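Local atomic coordinates of Bm4233, isoform b (Brugia malayi, PDB entry 6ANY), a protein that probably binds and carries sterols as a secreted venom allergen-like protein of the CAP superfamily, and is a vaccine candidate for lymphatic filariasis. Residues N121-D126 and N171-L176; Q137-K142 and E175-L180. One frame throughout, in Å; residues are numbered along the deposited sequence.

Contact 1: residues N121-D126 and N171-L176. With NAG (2-acetamido-2-deoxy-beta-D-glucopyranose), chain C; NAG (2-acetamido-2-deoxy-beta-D-glucopyranose), chain B.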
ATOM      1  N   ASN A 121     -11.417  -4.480  14.106  1.00 20.92           N
ATOM      2  CA  ASN A 121     -10.629  -3.870  12.997  1.00 19.19           C
ATOM      3  C   ASN A 121     -10.092  -2.501  13.412  1.00 20.55           C
ATOM      4  O   ASN A 121      -9.694  -1.697  12.578  1.00 20.15           O
ATOM      5  CB  ASN A 121     -11.361  -3.787  11.631  1.00 22.43           C
ATOM      6  CG  ASN A 121     -10.697  -4.598  10.548  1.00 24.73           C
ATOM      7  OD1 ASN A 121      -9.539  -4.967  10.651  1.00 27.86           O
ATOM      8  ND2 ASN A 121     -11.439  -4.873   9.494  1.00 27.93           N
ATOM      9  N   ASN A 122     -10.080  -2.259  14.718  1.00 19.32           N
ATOM     10  CA  ASN A 122      -9.615  -1.004  15.296  1.00 18.45           C
ATOM     11  C   ASN A 122      -8.092  -0.985  15.408  1.00 18.61           C
ATOM     12  O   ASN A 122      -7.479  -1.980  15.775  1.00 16.78           O
ATOM     13  CB  ASN A 122     -10.249  -0.834  16.678  1.00 20.09           C
ATOM     14  CG  ASN A 122     -10.056   0.548  17.265  1.00 22.06           C
ATOM     15  OD1 ASN A 122      -9.380   1.408  16.707  1.00 21.08           O
ATOM     16  ND2 ASN A 122     -10.669   0.758  18.421  1.00 25.55           N
ATOM     17  N   LEU A 123      -7.484   0.148  15.083  1.00 20.40           N
ATOM     18  CA  LEU A 123      -6.040   0.271  15.165  1.00 20.97           C
ATOM     19  C   LEU A 123      -5.634   0.818  16.525  1.00 19.81           C
ATOM     20  O   LEU A 123      -5.283   1.986  16.661  1.00 21.84           O
ATOM     21  CB  LEU A 123      -5.507   1.152  14.034  1.00 20.30           C
ATOM     22  CG  LEU A 123      -4.000   1.392  13.951  1.00 21.76           C
ATOM     23  CD1 LEU A 123      -3.198   0.106  14.004  1.00 21.38           C
ATOM     24  CD2 LEU A 123      -3.657   2.196  12.710  1.00 24.07           C
ATOM     25  N   THR A 124      -5.705  -0.038  17.537  1.00 20.65           N
ATOM     26  CA  THR A 124      -5.329   0.358  18.909  1.00 22.11           C
ATOM     27  C   THR A 124      -3.834   0.238  19.070  1.00 24.37           C
ATOM     28  O   THR A 124      -3.148  -0.373  18.230  1.00 22.09           O
ATOM     29  CB  THR A 124      -5.983  -0.558  19.944  1.00 22.61           C
ATOM     30  OG1 THR A 124      -5.854  -1.918  19.514  1.00 24.33           O
ATOM     31  CG2 THR A 124      -7.456  -0.293  20.011  1.00 23.74           C
ATOM     32  N   ASP A 125      -3.343   0.789  20.170  1.00 27.34           N
ATOM     33  CA  ASP A 125      -1.915   0.766  20.510  1.00 31.63           C
ATOM     34  C   ASP A 125      -1.361  -0.652  20.521  1.00 29.30           C
ATOM     35  O   ASP A 125      -0.211  -0.861  20.105  1.00 30.43           O
ATOM     36  CB  ASP A 125      -1.640   1.423  21.904  1.00 36.21           C
ATOM     37  CG  ASP A 125      -1.835   2.955  21.911  1.00 46.48           C
ATOM     38  OD1 ASP A 125      -1.858   3.582  20.819  1.00 54.67           O
ATOM     39  OD2 ASP A 125      -1.977   3.547  23.027  1.00 46.00           O
ATOM     40  N   ASP A 126      -2.122  -1.608  21.048  1.00 24.66           N
ATOM     41  CA  ASP A 126      -1.637  -2.995  21.125  1.00 24.87           C
ATOM     42  C   ASP A 126      -1.564  -3.654  19.702  1.00 23.45           C
ATOM     43  O   ASP A 126      -0.704  -4.523  19.449  1.00 20.17           O
ATOM     44  CB  ASP A 126      -2.503  -3.843  22.057  1.00 25.46           C
ATOM     45  CG  ASP A 126      -3.933  -3.970  21.555  1.00 31.17           C
ATOM     46  OD1 ASP A 126      -4.588  -2.907  21.373  1.00 40.32           O
ATOM     47  OD2 ASP A 126      -4.405  -5.114  21.259  1.00 35.97           O
ATOM     48  N   ASN A 171      -3.096   4.732   9.199  1.00 20.40           N
ATOM     49  CA  ASN A 171      -2.542   4.412  10.517  1.00 21.93           C
ATOM     50  C   ASN A 171      -2.767   5.453  11.646  1.00 22.50           C
ATOM     51  O   ASN A 171      -1.959   5.593  12.562  1.00 22.43           O
ATOM     52  CB  ASN A 171      -1.042   4.048  10.410  1.00 20.62           C
ATOM     53  CG  ASN A 171      -0.783   2.918   9.444  1.00 21.51           C
ATOM     54  OD1 ASN A 171      -1.694   2.096   9.122  1.00 19.69           O
ATOM     55  ND2 ASN A 171       0.459   2.873   8.942  1.00 19.20           N
ATOM     56  N   MET A 172      -3.885   6.137  11.608  1.00 23.96           N
ATOM     57  CA  MET A 172      -4.276   7.003  12.695  1.00 26.19           C
ATOM     58  C   MET A 172      -4.758   6.073  13.841  1.00 25.78           C
ATOM     59  O   MET A 172      -5.638   5.189  13.619  1.00 19.53           O
ATOM     60  CB  MET A 172      -5.383   7.968  12.263  1.00 34.63           C
ATOM     61  CG  MET A 172      -4.934   9.374  11.827  1.00 46.22           C
ATOM     62  SD  MET A 172      -4.417  10.501  13.182  1.00 58.51           S
ATOM     63  CE  MET A 172      -5.296   9.924  14.659  1.00 58.76           C
ATOM     64  N   LEU A 173      -4.178   6.239  15.038  1.00 21.48           N
ATOM     65  CA  LEU A 173      -4.511   5.368  16.144  1.00 22.82           C
ATOM     66  C   LEU A 173      -5.934   5.596  16.588  1.00 21.76           C
ATOM     67  O   LEU A 173      -6.469   6.734  16.546  1.00 24.35           O
ATOM     68  CB  LEU A 173      -3.552   5.532  17.350  1.00 26.86           C
ATOM     69  CG  LEU A 173      -2.092   5.064  17.110  1.00 31.73           C
ATOM     70  CD1 LEU A 173      -1.097   5.467  18.221  1.00 34.58           C
ATOM     71  CD2 LEU A 173      -2.053   3.571  16.886  1.00 33.10           C
ATOM     72  N   LYS A 174      -6.569   4.493  16.925  1.00 22.44           N
ATOM     73  CA  LYS A 174      -7.933   4.472  17.450  1.00 27.05           C
ATOM     74  C   LYS A 174      -8.971   4.656  16.371  1.00 24.45           C
ATOM     75  O   LYS A 174     -10.142   4.758  16.675  1.00 27.72           O
ATOM     76  CB  LYS A 174      -8.153   5.475  18.614  1.00 28.18           C
ATOM     77  CG  LYS A 174      -7.187   5.251  19.756  1.00 30.07           C
ATOM     78  CD  LYS A 174      -7.611   6.035  21.001  1.00 35.03           C
ATOM     79  CE  LYS A 174      -6.548   6.947  21.596  1.00 37.77           C
ATOM     80  NZ  LYS A 174      -7.138   8.289  21.915  1.00 39.95           N
ATOM     81  N   GLU A 175      -8.550   4.656  15.106  1.00 25.02           N
ATOM     82  CA  GLU A 175      -9.474   4.564  13.986  1.00 23.25           C
ATOM     83  C   GLU A 175      -9.436   3.160  13.451  1.00 20.96           C
ATOM     84  O   GLU A 175      -8.434   2.428  13.630  1.00 21.06           O
ATOM     85  CB  GLU A 175      -9.062   5.498  12.890  1.00 25.48           C
ATOM     86  CG  GLU A 175      -9.230   6.957  13.198  1.00 25.44           C
ATOM     87  CD  GLU A 175      -8.919   7.819  11.994  1.00 28.70           C
ATOM     88  OE1 GLU A 175      -8.868   7.283  10.831  1.00 31.69           O
ATOM     89  OE2 GLU A 175      -8.783   9.053  12.186  1.00 30.49           O
ATOM     90  N   LEU A 176     -10.508   2.770  12.780  1.00 18.99           N
ATOM     91  CA  LEU A 176     -10.563   1.442  12.152  1.00 20.40           C
ATOM     92  C   LEU A 176      -9.689   1.437  10.904  1.00 16.87           C
ATOM     93  O   LEU A 176      -9.656   2.427  10.186  1.00 17.12           O
ATOM     94  CB  LEU A 176     -12.005   1.073  11.745  1.00 22.11           C
ATOM     95  CG  LEU A 176     -13.062   1.111  12.875  1.00 26.21           C
ATOM     96  CD1 LEU A 176     -14.420   0.760  12.269  1.00 25.69           C
ATOM     97  CD2 LEU A 176     -12.725   0.202  14.069  1.00 27.32           C
TER
HETATM   98  C1  NAG C   1     -10.852   1.806  19.456  1.00 30.00           C
HETATM   99  C2  NAG C   1     -12.030   2.737  19.247  1.00 30.00           C
HETATM  100  C3  NAG C   1     -11.948   3.881  20.257  1.00 30.00           C
HETATM  101  C4  NAG C   1     -11.718   3.351  21.679  1.00 30.00           C
HETATM  102  C5  NAG C   1     -10.552   2.356  21.698  1.00 30.00           C
HETATM  103  C6  NAG C   1     -10.310   1.708  23.058  1.00 30.00           C
HETATM  104  C7  NAG C   1     -13.050   2.948  17.047  1.00 30.00           C
HETATM  105  C8  NAG C   1     -13.014   3.653  15.727  1.00 30.00           C
HETATM  106  N2  NAG C   1     -12.034   3.194  17.867  1.00 30.00           N
HETATM  107  O3  NAG C   1     -13.159   4.641  20.226  1.00 30.00           O
HETATM  108  O4  NAG C   1     -11.455   4.457  22.564  1.00 30.00           O
HETATM  109  O5  NAG C   1     -10.807   1.309  20.775  1.00 30.00           O
HETATM  110  O6  NAG C   1     -11.557   1.260  23.596  1.00 30.00           O
HETATM  111  O7  NAG C   1     -13.959   2.197  17.345  1.00 30.00           O
HETATM  112  C1  NAG B   2     -12.253   4.399  23.766  1.00 30.00           C
HETATM  113  C2  NAG B   2     -11.495   5.089  24.895  1.00 30.00           C
HETATM  114  C3  NAG B   2     -12.279   5.017  26.199  1.00 30.00           C
HETATM  115  C4  NAG B   2     -13.651   5.641  25.959  1.00 30.00           C
HETATM  116  C5  NAG B   2     -14.305   4.871  24.810  1.00 30.00           C
HETATM  117  C6  NAG B   2     -15.731   5.328  24.541  1.00 30.00           C
HETATM  118  C7  NAG B   2      -9.101   5.266  25.132  1.00 30.00           C
HETATM  119  C8  NAG B   2      -8.049   4.790  26.090  1.00 30.00           C
HETATM  120  N2  NAG B   2     -10.182   4.504  25.060  1.00 30.00           N
HETATM  121  O3  NAG B   2     -11.542   5.669  27.244  1.00 30.00           O
HETATM  122  O4  NAG B   2     -14.477   5.545  27.126  1.00 30.00           O
HETATM  123  O5  NAG B   2     -13.527   5.014  23.622  1.00 30.00           O
HETATM  124  O6  NAG B   2     -16.152   4.809  23.279  1.00 30.00           O
HETATM  125  O7  NAG B   2      -8.977   6.286  24.469  1.00 30.00           O

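Contact 2: residues Q137-K142 and E175-L180. With NAG (2-acetamido-2-deoxy-beta-D-glucopyranose), chain C.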
ATOM      1  N   GLN A 137      -1.312   0.355   6.228  1.00 13.57           N
ATOM      2  CA  GLN A 137      -1.341   1.444   5.266  1.00 13.31           C
ATOM      3  C   GLN A 137      -1.817   0.934   3.917  1.00 14.85           C
ATOM      4  O   GLN A 137      -2.588   1.601   3.254  1.00 13.25           O
ATOM      5  CB  GLN A 137       0.019   2.099   5.185  1.00 12.99           C
ATOM      6  CG  GLN A 137       0.181   3.184   4.170  1.00 12.92           C
ATOM      7  CD  GLN A 137      -0.728   4.356   4.425  1.00 12.21           C
ATOM      8  OE1 GLN A 137      -0.333   5.328   5.114  1.00 11.85           O
ATOM      9  NE2 GLN A 137      -1.917   4.321   3.832  1.00  9.93           N
ATOM     10  N   MET A 138      -1.343  -0.244   3.489  1.00 15.77           N
ATOM     11  CA  MET A 138      -1.778  -0.794   2.200  1.00 15.27           C
ATOM     12  C   MET A 138      -3.256  -1.137   2.272  1.00 15.08           C
ATOM     13  O   MET A 138      -3.933  -1.157   1.257  1.00 14.36           O
ATOM     14  CB  MET A 138      -1.025  -2.108   1.815  1.00 14.77           C
ATOM     15  CG  MET A 138       0.432  -1.966   1.469  1.00 14.66           C
ATOM     16  SD  MET A 138       1.189  -3.484   0.979  1.00 14.55           S
ATOM     17  CE  MET A 138       0.412  -3.863  -0.617  1.00 16.12           C
ATOM     18  N   ALA A 139      -3.725  -1.522   3.465  1.00 15.38           N
ATOM     19  CA  ALA A 139      -5.134  -1.873   3.654  1.00 15.04           C
ATOM     20  C   ALA A 139      -6.077  -0.739   4.085  1.00 14.67           C
ATOM     21  O   ALA A 139      -7.223  -0.998   4.335  1.00 15.73           O
ATOM     22  CB  ALA A 139      -5.213  -3.006   4.622  1.00 13.58           C
ATOM     23  N   TRP A 140      -5.596   0.494   4.191  1.00 15.88           N
ATOM     24  CA  TRP A 140      -6.324   1.551   4.885  1.00 16.34           C
ATOM     25  C   TRP A 140      -7.464   2.011   3.982  1.00 15.72           C
ATOM     26  O   TRP A 140      -7.247   2.507   2.895  1.00 14.93           O
ATOM     27  CB  TRP A 140      -5.393   2.692   5.195  1.00 17.10           C
ATOM     28  CG  TRP A 140      -5.895   3.633   6.170  1.00 16.79           C
ATOM     29  CD1 TRP A 140      -6.411   4.855   5.929  1.00 17.07           C
ATOM     30  CD2 TRP A 140      -5.843   3.468   7.586  1.00 16.36           C
ATOM     31  NE1 TRP A 140      -6.735   5.475   7.137  1.00 18.83           N
ATOM     32  CE2 TRP A 140      -6.400   4.627   8.168  1.00 17.41           C
ATOM     33  CE3 TRP A 140      -5.442   2.416   8.417  1.00 16.12           C
ATOM     34  CZ2 TRP A 140      -6.598   4.758   9.567  1.00 16.66           C
ATOM     35  CZ3 TRP A 140      -5.561   2.558   9.788  1.00 16.60           C
ATOM     36  CH2 TRP A 140      -6.144   3.739  10.362  1.00 16.49           C
ATOM     37  N   GLY A 141      -8.687   1.759   4.421  1.00 16.00           N
ATOM     38  CA  GLY A 141      -9.870   2.064   3.605  1.00 16.02           C
ATOM     39  C   GLY A 141      -9.979   3.467   3.128  1.00 15.15           C
ATOM     40  O   GLY A 141     -10.301   3.711   1.976  1.00 14.82           O
ATOM     41  N   LYS A 142      -9.666   4.399   4.000  1.00 15.96           N
ATOM     42  CA  LYS A 142      -9.655   5.803   3.598  1.00 17.68           C
ATOM     43  C   LYS A 142      -8.553   6.273   2.592  1.00 15.86           C
ATOM     44  O   LYS A 142      -8.758   7.296   1.915  1.00 16.48           O
ATOM     45  CB  LYS A 142      -9.696   6.731   4.806  1.00 18.57           C
ATOM     46  CG  LYS A 142     -11.068   6.793   5.480  1.00 20.47           C
ATOM     47  CD  LYS A 142     -10.909   7.551   6.824  1.00 24.32           C
ATOM     48  CE  LYS A 142     -12.040   7.247   7.832  1.00 26.79           C
ATOM     49  NZ  LYS A 142     -13.129   8.200   7.505  1.00 28.93           N
ATOM     50  N   GLU A 175      -8.550   4.656  15.106  1.00 25.02           N
ATOM     51  CA  GLU A 175      -9.474   4.564  13.986  1.00 23.25           C
ATOM     52  C   GLU A 175      -9.436   3.160  13.451  1.00 20.96           C
ATOM     53  O   GLU A 175      -8.434   2.428  13.630  1.00 21.06           O
ATOM     54  CB  GLU A 175      -9.062   5.498  12.890  1.00 25.48           C
ATOM     55  CG  GLU A 175      -9.230   6.957  13.198  1.00 25.44           C
ATOM     56  CD  GLU A 175      -8.919   7.819  11.994  1.00 28.70           C
ATOM     57  OE1 GLU A 175      -8.868   7.283  10.831  1.00 31.69           O
ATOM     58  OE2 GLU A 175      -8.783   9.053  12.186  1.00 30.49           O
ATOM     59  N   LEU A 176     -10.508   2.770  12.780  1.00 18.99           N
ATOM     60  CA  LEU A 176     -10.563   1.442  12.152  1.00 20.40           C
ATOM     61  C   LEU A 176      -9.689   1.437  10.904  1.00 16.87           C
ATOM     62  O   LEU A 176      -9.656   2.427  10.186  1.00 17.12           O
ATOM     63  CB  LEU A 176     -12.005   1.073  11.745  1.00 22.11           C
ATOM     64  CG  LEU A 176     -13.062   1.111  12.875  1.00 26.21           C
ATOM     65  CD1 LEU A 176     -14.420   0.760  12.269  1.00 25.69           C
ATOM     66  CD2 LEU A 176     -12.725   0.202  14.069  1.00 27.32           C
ATOM     67  N   ILE A 177      -9.111   0.306  10.590  1.00 16.04           N
ATOM     68  CA  ILE A 177      -8.280   0.153   9.399  1.00 17.76           C
ATOM     69  C   ILE A 177      -9.173   0.276   8.146  1.00 17.72           C
ATOM     70  O   ILE A 177      -8.867   1.012   7.187  1.00 14.63           O
ATOM     71  CB  ILE A 177      -7.564  -1.200   9.425  1.00 17.74           C
ATOM     72  CG1 ILE A 177      -6.615  -1.239  10.650  1.00 16.83           C
ATOM     73  CG2 ILE A 177      -6.806  -1.440   8.091  1.00 17.78           C
ATOM     74  CD1 ILE A 177      -6.308  -2.623  11.112  1.00 16.53           C
ATOM     75  N   TYR A 178     -10.296  -0.432   8.200  1.00 17.93           N
ATOM     76  CA  TYR A 178     -11.355  -0.284   7.225  1.00 18.23           C
ATOM     77  C   TYR A 178     -12.712  -0.565   7.864  1.00 17.95           C
ATOM     78  O   TYR A 178     -12.770  -1.159   8.895  1.00 18.11           O
ATOM     79  CB  TYR A 178     -11.129  -1.191   6.005  1.00 17.26           C
ATOM     80  CG  TYR A 178     -11.063  -2.684   6.264  1.00 16.57           C
ATOM     81  CD1 TYR A 178      -9.859  -3.289   6.581  1.00 16.94           C
ATOM     82  CD2 TYR A 178     -12.195  -3.504   6.114  1.00 17.56           C
ATOM     83  CE1 TYR A 178      -9.764  -4.642   6.804  1.00 17.29           C
ATOM     84  CE2 TYR A 178     -12.134  -4.889   6.354  1.00 17.79           C
ATOM     85  CZ  TYR A 178     -10.909  -5.465   6.716  1.00 19.55           C
ATOM     86  OH  TYR A 178     -10.790  -6.841   6.948  1.00 17.09           O
ATOM     87  N   GLU A 179     -13.791  -0.093   7.257  1.00 19.56           N
ATOM     88  CA  GLU A 179     -15.154  -0.244   7.838  1.00 20.61           C
ATOM     89  C   GLU A 179     -15.665  -1.680   7.641  1.00 17.46           C
ATOM     90  O   GLU A 179     -15.530  -2.243   6.564  1.00 17.95           O
ATOM     91  CB  GLU A 179     -16.183   0.723   7.236  1.00 21.11           C
ATOM     92  CG  GLU A 179     -15.821   2.168   7.338  1.00 25.37           C
ATOM     93  CD  GLU A 179     -16.829   3.063   6.595  1.00 29.03           C
ATOM     94  OE1 GLU A 179     -18.017   2.582   6.452  1.00 27.62           O
ATOM     95  OE2 GLU A 179     -16.396   4.205   6.178  1.00 23.60           O
ATOM     96  N   LEU A 180     -16.242  -2.244   8.700  1.00 16.34           N
ATOM     97  CA  LEU A 180     -16.914  -3.545   8.655  1.00 16.64           C
ATOM     98  C   LEU A 180     -18.224  -3.473   7.899  1.00 16.13           C
ATOM     99  O   LEU A 180     -19.062  -2.631   8.171  1.00 13.73           O
ATOM    100  CB  LEU A 180     -17.197  -4.066  10.040  1.00 18.48           C
ATOM    101  CG  LEU A 180     -15.941  -4.300  10.927  1.00 20.86           C
ATOM    102  CD1 LEU A 180     -16.367  -4.902  12.231  1.00 23.70           C
ATOM    103  CD2 LEU A 180     -14.989  -5.257  10.258  1.00 20.77           C
TER
HETATM  104  C1  NAG C   1     -10.852   1.806  19.456  1.00 30.00           C
HETATM  105  C2  NAG C   1     -12.030   2.737  19.247  1.00 30.00           C
HETATM  106  C3  NAG C   1     -11.948   3.881  20.257  1.00 30.00           C
HETATM  107  C4  NAG C   1     -11.718   3.351  21.679  1.00 30.00           C
HETATM  108  C5  NAG C   1     -10.552   2.356  21.698  1.00 30.00           C
HETATM  109  C6  NAG C   1     -10.310   1.708  23.058  1.00 30.00           C
HETATM  110  C7  NAG C   1     -13.050   2.948  17.047  1.00 30.00           C
HETATM  111  C8  NAG C   1     -13.014   3.653  15.727  1.00 30.00           C
HETATM  112  N2  NAG C   1     -12.034   3.194  17.867  1.00 30.00           N
HETATM  113  O3  NAG C   1     -13.159   4.641  20.226  1.00 30.00           O
HETATM  114  O4  NAG C   1     -11.455   4.457  22.564  1.00 30.00           O
HETATM  115  O5  NAG C   1     -10.807   1.309  20.775  1.00 30.00           O
HETATM  116  O6  NAG C   1     -11.557   1.260  23.596  1.00 30.00           O
HETATM  117  O7  NAG C   1     -13.959   2.197  17.345  1.00 30.00           O
HETATM  118  O   HOH W   1      -7.647   8.304   8.103  1.00 25.04           O
HETATM  119  O   HOH W   2      -9.822   3.509   6.891  1.00 11.20           O

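Contact 1: residues N121-D126 and N171-L176
Leu123 meets Lys174 and Glu175 through its backbone, and two hydrogen bonds join the segments there. Leu123 N donates to Glu175 O at 2.9 Å. Lys174 N donates to Leu123 O at 2.8 Å. Leu123 is the centre of an inverse gamma turn, and Met172 to Glu175 form a type II beta turn. The pattern is a single beta bridge between Asn122 and Leu176, which ties the loop leading into helix 125-128 to the loop between strands 159-167 and 179-180 in this CAP-family protein. Weaker CA-H...O contacts run beside it, among them Leu176 CA to Asn121 O.

The bridge also carries a glycan. Asn122 ND2 is bonded covalently to C1 of the chain C NAG. The Asn122 side chain leaves with CG anti to the backbone N (chi1 -169°), which brings OD1 alongside the backbone of Lys174. The sugar turns back over the same turn: its N2 donates to Lys174 O at 2.7 Å, so its acetamido group is held by the protein backbone. The acetamido methyl C8 rests on Leu176 CG at 3.8 Å.

Van der Waals contacts complete the interface. Leu123 sends CD2 against the backbone of Asn171, 3.3 Å from its CA, and its CG meets Leu173 CD2 at 4.1 Å. Leu176 lays CD2 against Asn122 CA and CB. At the exposed end the Leu173 methyl CD1 sits beside the carboxylate oxygen OD1 of Asp125, the two side chains crossing at about a right angle. Beyond the segments, Leu123 also packs on Trp140 and Ala128.

Contact 2: residues Q137-K142 and E175-L180
The chain at Gly141 passes close to Ile177 and Tyr178, with the stretches 139-142 and 175-178 running 112° apart, and Gly141 N donates to Ile177 O at 2.9 Å. A water accepts from Lys142 N and lies 2.7 Å from Ile177 O, to which it can donate, though it has other acceptors in reach. The same carbonyl is approached by Trp140 CA.

The indole of Trp140 is the main side chain of the contact. Its CG stands anti to the backbone N (chi1 -165°), and the ring reaches back along residues 175-177. The carbonyl oxygens of Leu176 and Ile177 lie over one face, both displaced toward the rim. Ile177 crosses the indole at about a right angle, with CG1 4.0 Å from Trp140 CZ3. Its other branch, CG2, meets Ala139 CB at 4.1 Å. Glu175 extends its carboxylate to the ring edge, where OE1 is 3.6 Å from Trp140 CZ2. A second water, in the plane of the ring, accepts from Trp140 NE1 at 3.1 Å and donates to Glu175 OE1. The indole N-H is thus satisfied by water and linked indirectly to an acid. Lys142 NZ lies 5.5 Å from Glu175 OE1 and a similar distance from Glu179 OE2, not in contact with either, and would probably help keep both acids ionised.

Tyr178 places CB near Gly141 N, and its hydroxyl bonds to Pro41 O. Leu27 of helix 10-28 packs on both Ala139 and Tyr178. The arrangement joins the turn after helix 133-138 to the loop that runs into the short strand 179-180, probably at the edge of the alpha-beta-alpha sandwich characteristic of CAP proteins.

Contact 1 and contact 2 share Glu175 and Leu176, so the same loop serves both in turn. The centre of contact 1 lies about 17 Å from the centre of the chain, that of contact 2 about 11 Å; the first is only partly buried, the second mostly buried. Paired backbone bonds and an attached sugar dominate the outer site. At the inner one a single backbone bond, an aromatic ring and two waters do the work. The first partners are the loop running into helix 125-128 and the turn leaving helix 133-138, two helices that follow each other in the chain. The sites also touch directly: Asn121 O is 2.9 Å from Ile177 N, a probable hydrogen bond, and Asn171 N packs on Trp140 CZ3.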